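Local coordinates for rhamnose ABC transporter, periplasmic rhamnose-binding protein (Kribbella flavida, PDB 4KVF), which probably binds a sugar, perhaps rhamnose, outside the cell membrane and hands it to an ABC transporter for uptake, at residues L226-S231 and A254-G259; G236-S241 and N262-Y267; V273-L278 and P329-A334. All coordinates share one frame; numbering follows the deposited sequence.

Contact 1: L226-S231 and A254-G259; sequences LKVIVS and AITGLG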
ATOM      1  N   LEU A 226     -21.378 -20.485   1.597  1.00 42.97           N
ATOM      2  CA  LEU A 226     -20.330 -19.473   1.680  1.00 38.14           C
ATOM      3  C   LEU A 226     -20.798 -18.222   2.431  1.00 41.68           C
ATOM      4  O   LEU A 226     -21.874 -17.690   2.155  1.00 41.14           O
ATOM      5  CB  LEU A 226     -19.880 -19.096   0.273  1.00 44.17           C
ATOM      6  CG  LEU A 226     -18.564 -18.345   0.152  1.00 37.25           C
ATOM      7  CD1 LEU A 226     -17.437 -19.169   0.745  1.00 36.08           C
ATOM      8  CD2 LEU A 226     -18.293 -18.039  -1.312  1.00 39.39           C
ATOM      9  N   LYS A 227     -19.995 -17.756   3.383  1.00 37.44           N
ATOM     10  CA  LYS A 227     -20.344 -16.553   4.133  1.00 40.12           C
ATOM     11  C   LYS A 227     -19.629 -15.296   3.631  1.00 37.81           C
ATOM     12  O   LYS A 227     -20.190 -14.207   3.641  1.00 37.18           O
ATOM     13  CB  LYS A 227     -20.065 -16.741   5.631  1.00 47.75           C
ATOM     14  CG  LYS A 227     -21.124 -17.542   6.374  1.00 53.77           C
ATOM     15  CD  LYS A 227     -21.183 -17.109   7.833  1.00 60.96           C
ATOM     16  CE  LYS A 227     -21.948 -18.098   8.699  1.00 59.84           C
ATOM     17  NZ  LYS A 227     -21.751 -17.804  10.151  1.00 63.30           N
ATOM     18  N   VAL A 228     -18.373 -15.441   3.228  1.00 37.92           N
ATOM     19  CA  VAL A 228     -17.574 -14.285   2.846  1.00 34.78           C
ATOM     20  C   VAL A 228     -16.698 -14.612   1.656  1.00 34.87           C
ATOM     21  O   VAL A 228     -16.070 -15.664   1.623  1.00 31.46           O
ATOM     22  CB  VAL A 228     -16.641 -13.828   3.997  1.00 33.08           C
ATOM     23  CG1 VAL A 228     -16.000 -12.490   3.663  1.00 30.92           C
ATOM     24  CG2 VAL A 228     -17.408 -13.724   5.318  1.00 39.14           C
ATOM     25  N   ILE A 229     -16.657 -13.707   0.683  1.00 30.55           N
ATOM     26  CA  ILE A 229     -15.627 -13.739  -0.338  1.00 27.85           C
ATOM     27  C   ILE A 229     -14.637 -12.648   0.025  1.00 27.53           C
ATOM     28  O   ILE A 229     -15.034 -11.496   0.202  1.00 29.52           O
ATOM     29  CB  ILE A 229     -16.189 -13.448  -1.742  1.00 32.14           C
ATOM     30  CG1 ILE A 229     -17.205 -14.524  -2.139  1.00 33.56           C
ATOM     31  CG2 ILE A 229     -15.051 -13.359  -2.751  1.00 30.02           C
ATOM     32  CD1 ILE A 229     -17.769 -14.361  -3.532  1.00 36.13           C
ATOM     33  N   VAL A 230     -13.358 -13.010   0.145  1.00 24.69           N
ATOM     34  CA  VAL A 230     -12.296 -12.054   0.439  1.00 25.18           C
ATOM     35  C   VAL A 230     -11.486 -11.875  -0.838  1.00 28.25           C
ATOM     36  O   VAL A 230     -10.911 -12.833  -1.339  1.00 25.82           O
ATOM     37  CB  VAL A 230     -11.320 -12.590   1.530  1.00 22.56           C
ATOM     38  CG1 VAL A 230     -10.225 -11.573   1.835  1.00 20.79           C
ATOM     39  CG2 VAL A 230     -12.072 -12.966   2.806  1.00 23.92           C
ATOM     40  N   SER A 231     -11.449 -10.664  -1.382  1.00 26.28           N
ATOM     41  CA  SER A 231     -10.721 -10.440  -2.631  1.00 22.81           C
ATOM     42  C   SER A 231      -9.637  -9.398  -2.435  1.00 22.76           C
ATOM     43  O   SER A 231      -9.925  -8.201  -2.425  1.00 26.58           O
ATOM     44  CB  SER A 231     -11.693 -10.005  -3.733  1.00 25.93           C
ATOM     45  OG  SER A 231     -11.066 -10.036  -5.005  1.00 30.07           O
ATOM     46  N   ALA A 254     -21.142 -11.816   2.370  1.00 37.38           N
ATOM     47  CA  ALA A 254     -20.356 -10.607   2.562  1.00 34.35           C
ATOM     48  C   ALA A 254     -19.207 -10.582   1.567  1.00 36.77           C
ATOM     49  O   ALA A 254     -18.696 -11.630   1.173  1.00 36.65           O
ATOM     50  CB  ALA A 254     -19.824 -10.527   3.981  1.00 43.18           C
ATOM     51  N   ILE A 255     -18.809  -9.382   1.162  1.00 36.17           N
ATOM     52  CA  ILE A 255     -17.648  -9.204   0.304  1.00 34.43           C
ATOM     53  C   ILE A 255     -16.676  -8.277   1.011  1.00 35.53           C
ATOM     54  O   ILE A 255     -17.069  -7.198   1.442  1.00 33.46           O
ATOM     55  CB  ILE A 255     -18.039  -8.560  -1.054  1.00 32.28           C
ATOM     56  CG1 ILE A 255     -19.081  -9.411  -1.783  1.00 40.70           C
ATOM     57  CG2 ILE A 255     -16.809  -8.354  -1.924  1.00 37.38           C
ATOM     58  CD1 ILE A 255     -18.517 -10.695  -2.367  1.00 43.82           C
ATOM     59  N   THR A 256     -15.422  -8.699   1.161  1.00 28.12           N
ATOM     60  CA  THR A 256     -14.391  -7.812   1.700  1.00 27.88           C
ATOM     61  C   THR A 256     -13.087  -8.012   0.921  1.00 31.08           C
ATOM     62  O   THR A 256     -13.080  -8.711  -0.085  1.00 27.53           O
ATOM     63  CB  THR A 256     -14.190  -8.008   3.220  1.00 33.42           C
ATOM     64  OG1 THR A 256     -13.307  -6.993   3.720  1.00 31.94           O
ATOM     65  CG2 THR A 256     -13.612  -9.385   3.526  1.00 35.97           C
ATOM     66  N   GLY A 257     -11.997  -7.389   1.352  1.00 27.07           N
ATOM     67  CA  GLY A 257     -10.771  -7.451   0.583  1.00 27.85           C
ATOM     68  C   GLY A 257     -10.057  -6.114   0.499  1.00 24.36           C
ATOM     69  O   GLY A 257     -10.175  -5.284   1.401  1.00 33.02           O
ATOM     70  N   LEU A 258      -9.317  -5.906  -0.583  1.00 27.99           N
ATOM     71  CA  LEU A 258      -8.540  -4.684  -0.751  1.00 26.60           C
ATOM     72  C   LEU A 258      -9.111  -3.914  -1.923  1.00 29.17           C
ATOM     73  O   LEU A 258      -9.127  -4.411  -3.048  1.00 33.33           O
ATOM     74  CB  LEU A 258      -7.078  -5.021  -1.011  1.00 26.63           C
ATOM     75  CG  LEU A 258      -6.415  -5.818   0.107  1.00 24.32           C
ATOM     76  CD1 LEU A 258      -5.037  -6.258  -0.348  1.00 26.65           C
ATOM     77  CD2 LEU A 258      -6.336  -4.997   1.400  1.00 28.00           C
ATOM     78  N   GLY A 259      -9.603  -2.711  -1.658  1.00 28.65           N
ATOM     79  CA  GLY A 259     -10.300  -1.964  -2.690  1.00 30.18           C
ATOM     80  C   GLY A 259      -9.929  -0.498  -2.762  1.00 37.94           C
ATOM     81  O   GLY A 259      -9.308   0.044  -1.842  1.00 37.13           O
TER
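I229 meets strand 254-257 through both of its polar backbone atoms: its N donates to A254 O at 3.0 Å, and its O accepts from T256 N. The same alternation carries S231 N to T256 O and L258 N to S231 O, so the two strands run parallel with their axes 4.4 Å apart. Packing is close along the middle and at the C-terminal end. I229 and I255 stand side by side on one face of the sheet, and a second torsion of -73° folds CD1 of I255 back to 3.7 Å from I229 CB. Two branched apolar chains suit this place, because helix 234-245 lies over I255 with I237, S241 and V244. On the other face T256 CG2 fits between V228 CG1 at 3.9 Å and V230 CG2 at 4.0 Å, while T256 OG1 is satisfied by K275 O; a threonine thus serves an apolar layer and a backbone acceptor together. G257 CA approaches S231 O to 3.2 Å. A side chain there would strike that oxygen, and the positive phi of 137° also calls for glycine. The N-terminal end is the solvent side, where K227 and A254 are partly exposed and side chains are more widely spaced. A254 N still donates to K227 O, and the A254 methyl meets that same oxygen, CB to O 3.7 Å, more closely than it meets V228 CG2. The side chain of K227 leaves the backbone away from strand 254-257, and its amine bonds to A160 O and S163 O. At the far end the side chain of L258 lies about 5 Å from a bound glycerol. Strand 226-231, helix 234-245 and strand 254-257 form a right-handed beta-alpha-beta crossover at the edge of the four-stranded parallel sheet, as in the Rossmann-like lobes of periplasmic binding proteins.

Contact 2: G236-S241 and N262-Y267; sequences GIAAAS and NQMRQY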
ATOM      1  N   GLY A 236     -10.661  -7.269  -8.263  1.00 28.82           N
ATOM      2  CA  GLY A 236     -11.429  -8.430  -7.854  1.00 32.72           C
ATOM      3  C   GLY A 236     -12.575  -8.082  -6.929  1.00 28.64           C
ATOM      4  O   GLY A 236     -13.692  -8.560  -7.101  1.00 30.65           O
ATOM      5  N   ILE A 237     -12.304  -7.238  -5.943  1.00 29.83           N
ATOM      6  CA  ILE A 237     -13.339  -6.910  -4.974  1.00 27.50           C
ATOM      7  C   ILE A 237     -14.458  -6.104  -5.640  1.00 30.66           C
ATOM      8  O   ILE A 237     -15.654  -6.305  -5.352  1.00 30.78           O
ATOM      9  CB  ILE A 237     -12.733  -6.189  -3.743  1.00 28.99           C
ATOM     10  CG1 ILE A 237     -13.773  -6.038  -2.638  1.00 30.87           C
ATOM     11  CG2 ILE A 237     -12.153  -4.834  -4.131  1.00 31.36           C
ATOM     12  CD1 ILE A 237     -13.233  -5.310  -1.419  1.00 38.85           C
ATOM     13  N   ALA A 238     -14.082  -5.235  -6.578  1.00 34.60           N
ATOM     14  CA  ALA A 238     -15.071  -4.451  -7.317  1.00 38.22           C
ATOM     15  C   ALA A 238     -15.957  -5.329  -8.200  1.00 38.90           C
ATOM     16  O   ALA A 238     -17.161  -5.089  -8.330  1.00 40.00           O
ATOM     17  CB  ALA A 238     -14.387  -3.371  -8.155  1.00 33.99           C
ATOM     18  N   ALA A 239     -15.359  -6.342  -8.817  1.00 33.37           N
ATOM     19  CA  ALA A 239     -16.108  -7.230  -9.689  1.00 31.25           C
ATOM     20  C   ALA A 239     -17.013  -8.151  -8.878  1.00 32.40           C
ATOM     21  O   ALA A 239     -18.147  -8.412  -9.269  1.00 36.82           O
ATOM     22  CB  ALA A 239     -15.172  -8.040 -10.556  1.00 38.41           C
ATOM     23  N   ALA A 240     -16.512  -8.635  -7.744  1.00 32.56           N
ATOM     24  CA  ALA A 240     -17.334  -9.481  -6.880  1.00 29.56           C
ATOM     25  C   ALA A 240     -18.515  -8.704  -6.320  1.00 31.02           C
ATOM     26  O   ALA A 240     -19.634  -9.208  -6.278  1.00 32.30           O
ATOM     27  CB  ALA A 240     -16.505 -10.077  -5.752  1.00 28.51           C
ATOM     28  N   SER A 241     -18.261  -7.468  -5.897  1.00 35.41           N
ATOM     29  CA  SER A 241     -19.311  -6.612  -5.363  1.00 39.07           C
ATOM     30  C   SER A 241     -20.357  -6.327  -6.420  1.00 35.67           C
ATOM     31  O   SER A 241     -21.564  -6.341  -6.143  1.00 37.58           O
ATOM     32  CB  SER A 241     -18.718  -5.295  -4.867  1.00 42.00           C
ATOM     33  OG  SER A 241     -17.720  -5.544  -3.900  1.00 38.72           O
ATOM     34  N   ASN A 262     -12.995   5.171  -4.278  1.00 47.88           N
ATOM     35  CA  ASN A 262     -13.891   5.740  -5.292  1.00 58.59           C
ATOM     36  C   ASN A 262     -14.644   4.670  -6.087  1.00 52.34           C
ATOM     37  O   ASN A 262     -15.815   4.842  -6.430  1.00 47.91           O
ATOM     38  CB  ASN A 262     -13.134   6.662  -6.259  1.00 57.05           C
ATOM     39  CG  ASN A 262     -12.794   8.012  -5.646  1.00 55.86           C
ATOM     40  OD1 ASN A 262     -13.269   8.361  -4.559  1.00 49.59           O
ATOM     41  ND2 ASN A 262     -11.972   8.784  -6.353  1.00 58.54           N
ATOM     42  N   GLN A 263     -13.960   3.569  -6.380  1.00 51.76           N
ATOM     43  CA  GLN A 263     -14.547   2.486  -7.162  1.00 52.52           C
ATOM     44  C   GLN A 263     -15.536   1.720  -6.296  1.00 42.35           C
ATOM     45  O   GLN A 263     -16.556   1.222  -6.779  1.00 49.36           O
ATOM     46  CB  GLN A 263     -13.443   1.549  -7.664  1.00 47.34           C
ATOM     47  CG  GLN A 263     -13.874   0.558  -8.732  1.00 54.07           C
ATOM     48  CD  GLN A 263     -12.725  -0.312  -9.216  1.00 61.41           C
ATOM     49  OE1 GLN A 263     -11.665  -0.372  -8.585  1.00 53.08           O
ATOM     50  NE2 GLN A 263     -12.931  -0.992 -10.344  1.00 64.75           N
HETATM   51  N   MSE A 264     -15.227   1.655  -5.003  1.00 44.51           N
HETATM   52  CA  MSE A 264     -16.000   0.870  -4.041  1.00 41.63           C
HETATM   53  C   MSE A 264     -17.160   1.636  -3.400  1.00 46.58           C
HETATM   54  O   MSE A 264     -18.051   1.029  -2.805  1.00 43.71           O
HETATM   55  CB  MSE A 264     -15.078   0.313  -2.953  1.00 43.42           C
HETATM   56  CG  MSE A 264     -14.125  -0.757  -3.457  1.00 43.51           C
HETATM   57 SE   MSE A 264     -15.143  -2.249  -4.158  0.70 44.27          SE
HETATM   58  CE  MSE A 264     -15.910  -2.774  -2.447  1.00 31.65           C
ATOM     59  N   ARG A 265     -17.152   2.962  -3.521  1.00 47.64           N
ATOM     60  CA  ARG A 265     -18.130   3.798  -2.828  1.00 48.98           C
ATOM     61  C   ARG A 265     -19.575   3.379  -3.112  1.00 44.46           C
ATOM     62  O   ARG A 265     -20.366   3.195  -2.182  1.00 45.53           O
ATOM     63  CB  ARG A 265     -17.917   5.288  -3.139  1.00 46.54           C
ATOM     64  CG  ARG A 265     -18.760   6.218  -2.273  1.00 48.56           C
ATOM     65  CD  ARG A 265     -18.548   7.683  -2.638  1.00 59.06           C
ATOM     66  NE  ARG A 265     -17.189   7.943  -3.106  1.00 65.81           N
ATOM     67  CZ  ARG A 265     -16.147   8.147  -2.312  1.00 63.08           C
ATOM     68  NH1 ARG A 265     -14.948   8.372  -2.834  1.00 69.44           N
ATOM     69  NH2 ARG A 265     -16.299   8.113  -0.997  1.00 72.30           N
ATOM     70  N   GLN A 266     -19.913   3.185  -4.385  1.00 45.74           N
ATOM     71  CA  GLN A 266     -21.290   2.828  -4.726  1.00 50.16           C
ATOM     72  C   GLN A 266     -21.738   1.518  -4.082  1.00 46.03           C
ATOM     73  O   GLN A 266     -22.925   1.337  -3.798  1.00 49.81           O
ATOM     74  CB  GLN A 266     -21.517   2.783  -6.241  1.00 56.57           C
ATOM     75  CG  GLN A 266     -20.747   1.696  -6.964  1.00 50.15           C
ATOM     76  CD  GLN A 266     -21.396   1.301  -8.278  1.00 54.58           C
ATOM     77  OE1 GLN A 266     -22.625   1.190  -8.377  1.00 58.28           O
ATOM     78  NE2 GLN A 266     -20.571   1.091  -9.303  1.00 59.64           N
ATOM     79  N   TYR A 267     -20.791   0.612  -3.846  1.00 42.88           N
ATOM     80  CA  TYR A 267     -21.107  -0.679  -3.238  1.00 48.77           C
ATOM     81  C   TYR A 267     -21.179  -0.594  -1.709  1.00 47.15           C
ATOM     82  O   TYR A 267     -21.873  -1.379  -1.058  1.00 45.73           O
ATOM     83  CB  TYR A 267     -20.128  -1.762  -3.723  1.00 38.66           C
ATOM     84  CG  TYR A 267     -20.162  -1.900  -5.224  1.00 41.37           C
ATOM     85  CD1 TYR A 267     -21.310  -2.343  -5.861  1.00 41.09           C
ATOM     86  CD2 TYR A 267     -19.068  -1.554  -6.009  1.00 50.40           C
ATOM     87  CE1 TYR A 267     -21.372  -2.449  -7.231  1.00 54.38           C
ATOM     88  CE2 TYR A 267     -19.124  -1.661  -7.397  1.00 50.98           C
ATOM     89  CZ  TYR A 267     -20.281  -2.112  -7.993  1.00 49.36           C
ATOM     90  OH  TYR A 267     -20.367  -2.228  -9.358  1.00 61.94           O
TER
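M264, here as selenomethionine, reaches across to I237 and S241 with its terminal methyl: CE lies 3.8 Å from I237 CD1 and 3.6 Å from S241 OG. It joins helices 234-245 and 261-269, two neighbours on one flank of a Rossmann-like alpha/beta lobe; their segments 236-241 and 262-267 run at 22° to each other, with axes 9.9 Å apart. Bends at chi2 and chi3 curl the flexible M264 chain inward, so that SE rests 3.9 Å from A238 CA. The small A238, pointing toward the other helix, lets SE and the Q263 amide lie directly against it. Q263, extended and exposed at the outer margin, brings NE2 to 3.5 Å from A238 CB. One turn along, S241 CB sits over one face of the Y267 ring, 4.0 Å from its centroid, in a CH-pi contact, while Q266 CG covers the opposite face. With an alanine here instead of Y267, S241 CB would probably lose its aromatic floor and a gap would open between the helices. One shell out, V273 packs on both S241 and M264, and I255 of strand 254-257 backs I237 and S241. S241 itself is fixed by its own helix: OG donates to I237 O at 2.6 Å, and it comes from one face of that carbonyl's plane while S241 N comes from the opposite face.

Contact 3: V273-L278 and P329-A334; sequences VKKFAL and PTEFTA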
ATOM      1  N   VAL A 273     -21.183  -3.947   0.421  1.00 40.29           N
ATOM      2  CA  VAL A 273     -19.935  -4.088   1.162  1.00 39.30           C
ATOM      3  C   VAL A 273     -19.996  -3.248   2.431  1.00 51.29           C
ATOM      4  O   VAL A 273     -20.348  -2.066   2.389  1.00 54.61           O
ATOM      5  CB  VAL A 273     -18.735  -3.656   0.306  1.00 42.89           C
ATOM      6  CG1 VAL A 273     -17.461  -3.628   1.142  1.00 37.81           C
ATOM      7  CG2 VAL A 273     -18.590  -4.586  -0.889  1.00 47.97           C
ATOM      8  N   LYS A 274     -19.675  -3.867   3.562  1.00 46.60           N
ATOM      9  CA  LYS A 274     -19.722  -3.166   4.840  1.00 46.01           C
ATOM     10  C   LYS A 274     -18.344  -2.686   5.257  1.00 42.28           C
ATOM     11  O   LYS A 274     -18.203  -1.618   5.858  1.00 45.41           O
ATOM     12  CB  LYS A 274     -20.349  -4.050   5.922  1.00 44.96           C
ATOM     13  CG  LYS A 274     -21.812  -4.393   5.630  1.00 50.62           C
ATOM     14  CD  LYS A 274     -22.527  -4.980   6.838  1.00 62.22           C
ATOM     15  CE  LYS A 274     -22.666  -6.491   6.718  1.00 66.24           C
ATOM     16  NZ  LYS A 274     -23.428  -7.068   7.862  1.00 68.40           N
ATOM     17  N   LYS A 275     -17.326  -3.465   4.910  1.00 35.18           N
ATOM     18  CA  LYS A 275     -15.972  -3.172   5.335  1.00 40.34           C
ATOM     19  C   LYS A 275     -14.989  -3.709   4.298  1.00 37.39           C
ATOM     20  O   LYS A 275     -15.203  -4.780   3.728  1.00 36.31           O
ATOM     21  CB  LYS A 275     -15.715  -3.843   6.687  1.00 46.60           C
ATOM     22  CG  LYS A 275     -14.807  -3.080   7.632  1.00 57.87           C
ATOM     23  CD  LYS A 275     -14.672  -3.811   8.968  1.00 63.55           C
ATOM     24  CE  LYS A 275     -15.213  -2.982  10.131  1.00 64.15           C
ATOM     25  NZ  LYS A 275     -14.634  -3.421  11.437  1.00 65.34           N
ATOM     26  N   PHE A 276     -13.936  -2.940   4.033  1.00 34.02           N
ATOM     27  CA  PHE A 276     -12.795  -3.418   3.255  1.00 29.46           C
ATOM     28  C   PHE A 276     -11.571  -2.611   3.682  1.00 31.08           C
ATOM     29  O   PHE A 276     -11.695  -1.675   4.470  1.00 34.77           O
ATOM     30  CB  PHE A 276     -13.049  -3.361   1.729  1.00 34.85           C
ATOM     31  CG  PHE A 276     -13.103  -1.961   1.147  1.00 36.96           C
ATOM     32  CD1 PHE A 276     -14.299  -1.262   1.079  1.00 39.79           C
ATOM     33  CD2 PHE A 276     -11.959  -1.365   0.633  1.00 37.25           C
ATOM     34  CE1 PHE A 276     -14.348   0.020   0.541  1.00 36.99           C
ATOM     35  CE2 PHE A 276     -12.000  -0.090   0.089  1.00 40.57           C
ATOM     36  CZ  PHE A 276     -13.203   0.605   0.042  1.00 43.72           C
ATOM     37  N   ALA A 277     -10.396  -2.988   3.195  1.00 29.55           N
ATOM     38  CA  ALA A 277      -9.162  -2.324   3.606  1.00 28.00           C
ATOM     39  C   ALA A 277      -8.340  -1.828   2.425  1.00 30.01           C
ATOM     40  O   ALA A 277      -8.509  -2.278   1.299  1.00 29.95           O
ATOM     41  CB  ALA A 277      -8.310  -3.279   4.454  1.00 27.32           C
ATOM     42  N   LEU A 278      -7.452  -0.880   2.701  1.00 27.80           N
ATOM     43  CA  LEU A 278      -6.336  -0.570   1.819  1.00 28.80           C
ATOM     44  C   LEU A 278      -5.414   0.291   2.665  1.00 31.27           C
ATOM     45  O   LEU A 278      -5.026  -0.108   3.761  1.00 34.44           O
ATOM     46  CB  LEU A 278      -6.777   0.165   0.542  1.00 29.60           C
ATOM     47  CG  LEU A 278      -5.763   0.165  -0.613  1.00 28.89           C
ATOM     48  CD1 LEU A 278      -5.674  -1.208  -1.315  1.00 28.14           C
ATOM     49  CD2 LEU A 278      -6.048   1.271  -1.626  1.00 32.12           C
ATOM     50  N   PRO A 329      -3.320  -1.649   7.933  1.00 25.04           N
ATOM     51  CA  PRO A 329      -4.180  -1.226   6.821  1.00 28.07           C
ATOM     52  C   PRO A 329      -5.301  -0.314   7.299  1.00 30.27           C
ATOM     53  O   PRO A 329      -5.770  -0.453   8.430  1.00 30.28           O
ATOM     54  CB  PRO A 329      -4.774  -2.544   6.320  1.00 27.12           C
ATOM     55  CG  PRO A 329      -3.725  -3.570   6.692  1.00 23.72           C
ATOM     56  CD  PRO A 329      -3.198  -3.120   8.017  1.00 26.45           C
ATOM     57  N   THR A 330      -5.702   0.625   6.447  1.00 31.08           N
ATOM     58  CA  THR A 330      -6.828   1.496   6.744  1.00 31.51           C
ATOM     59  C   THR A 330      -8.104   0.737   6.414  1.00 36.03           C
ATOM     60  O   THR A 330      -8.191   0.108   5.363  1.00 34.51           O
ATOM     61  CB  THR A 330      -6.789   2.779   5.885  1.00 33.99           C
ATOM     62  OG1 THR A 330      -5.642   3.566   6.240  1.00 39.66           O
ATOM     63  CG2 THR A 330      -8.063   3.603   6.082  1.00 33.59           C
ATOM     64  N   GLU A 331      -9.081   0.783   7.315  1.00 38.11           N
ATOM     65  CA  GLU A 331     -10.373   0.158   7.067  1.00 39.71           C
ATOM     66  C   GLU A 331     -11.380   1.171   6.557  1.00 38.85           C
ATOM     67  O   GLU A 331     -11.548   2.243   7.138  1.00 43.22           O
ATOM     68  CB  GLU A 331     -10.926  -0.483   8.335  1.00 52.12           C
ATOM     69  CG  GLU A 331     -10.244  -1.763   8.743  1.00 60.35           C
ATOM     70  CD  GLU A 331     -11.105  -2.563   9.694  1.00 68.42           C
ATOM     71  OE1 GLU A 331     -12.237  -2.112   9.962  1.00 70.54           O
ATOM     72  OE2 GLU A 331     -10.658  -3.629  10.170  1.00 69.13           O
ATOM     73  N   PHE A 332     -12.068   0.817   5.482  1.00 43.60           N
ATOM     74  CA  PHE A 332     -13.085   1.695   4.923  1.00 40.52           C
ATOM     75  C   PHE A 332     -14.492   1.170   5.198  1.00 47.39           C
ATOM     76  O   PHE A 332     -14.758  -0.021   5.049  1.00 43.35           O
ATOM     77  CB  PHE A 332     -12.849   1.877   3.422  1.00 35.14           C
ATOM     78  CG  PHE A 332     -11.484   2.408   3.089  1.00 39.68           C
ATOM     79  CD1 PHE A 332     -11.243   3.771   3.066  1.00 42.80           C
ATOM     80  CD2 PHE A 332     -10.433   1.542   2.818  1.00 36.56           C
ATOM     81  CE1 PHE A 332      -9.981   4.266   2.758  1.00 55.17           C
ATOM     82  CE2 PHE A 332      -9.166   2.028   2.514  1.00 42.20           C
ATOM     83  CZ  PHE A 332      -8.939   3.390   2.484  1.00 54.02           C
ATOM     84  N   THR A 333     -15.377   2.074   5.627  1.00 49.36           N
ATOM     85  CA  THR A 333     -16.777   1.763   5.909  1.00 54.41           C
ATOM     86  C   THR A 333     -17.633   2.932   5.435  1.00 49.13           C
ATOM     87  O   THR A 333     -17.103   3.943   4.973  1.00 49.08           O
ATOM     88  CB  THR A 333     -17.040   1.579   7.424  1.00 61.71           C
ATOM     89  OG1 THR A 333     -16.810   2.818   8.108  1.00 64.60           O
ATOM     90  CG2 THR A 333     -16.142   0.500   8.013  1.00 57.10           C
ATOM     91  N   ALA A 334     -18.949   2.803   5.567  1.00 51.19           N
ATOM     92  CA  ALA A 334     -19.848   3.914   5.264  1.00 58.37           C
ATOM     93  C   ALA A 334     -19.542   5.121   6.150  1.00 65.29           C
ATOM     94  O   ALA A 334     -19.719   6.268   5.735  1.00 66.83           O
ATOM     95  CB  ALA A 334     -21.298   3.490   5.426  1.00 60.70           C
TER
HETATM   96  O   HOH W   1     -20.105   0.522   6.110  1.00 50.80           O
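The rings of F276 and F332 lie near parallel, their planes 24° apart, but slid so far that the centroids are 5.1 Å from each other and the rings barely overlap. What lies over the face of F276 is the CB of F332, 3.8 Å from the ring centroid in a CH-pi contact. The first torsion of F276, 70°, sets CG between its backbone N and carbonyl carbon and brings CE2 to 3.5 Å from F332 CD2. F332 in turn directs its ring edge at the backbone of A277 and L278, with CE2 3.6 Å from L278 CB; T330 CG2 lies over one face of the same ring, toward its rim, and F340 meets it edge-to-face. M264, V268, I237 and I337 also pack on F276, a place suited to a large flat side chain. The backbones beneath form a two-stranded antiparallel ribbon. F332 N donates to F276 O at 2.7 Å, and T330 and L278 exchange a reciprocal pair of bonds. Strand 330-332 comes soon after strand 323-325 of the six-stranded sheet, so the chain enters this ribbon from the other lobe, consistent with the interlobe crossings of type I periplasmic binding proteins. On the face away from the phenylalanines, A277 CB touches P329 CB, compact groups that both touch S151 of helix 145-159. Beside A277, K275 bends at chi3 (-118°) and wraps its end round E331 OE1, making a salt bridge whose hydrogen bond from NZ is weak at 3.1 Å; E158 is a second carboxylate partner for that amine. T333 CG2 lies along K275 CG, short and branched beside the lysine's aliphatic stem. Farthest out, one water donates to K274 O at 2.9 Å and accepts from A334 N.

How the contacts relate
Contacts 1 and 2 are buried and share one unit: helix 234-245, which links the two strands of contact 1 along the chain, supplies half of contact 2 and lies on the I229-I255 face. Contact 3 is only partly buried. Its strand 276-278 runs on from helix 261-269 and joins the edge of contact 1, where A277 N donates to G257 O, with T256 OG1 meeting K275 O beside it. The chemistry follows the place: ladder bonds with aliphatic chains in contact 1, apolar side-chain packing without a cross-helix hydrogen bond in contact 2, and aromatic packing plus a salt bridge and water in contact 3. M264 and V273 join contacts 2 and 3.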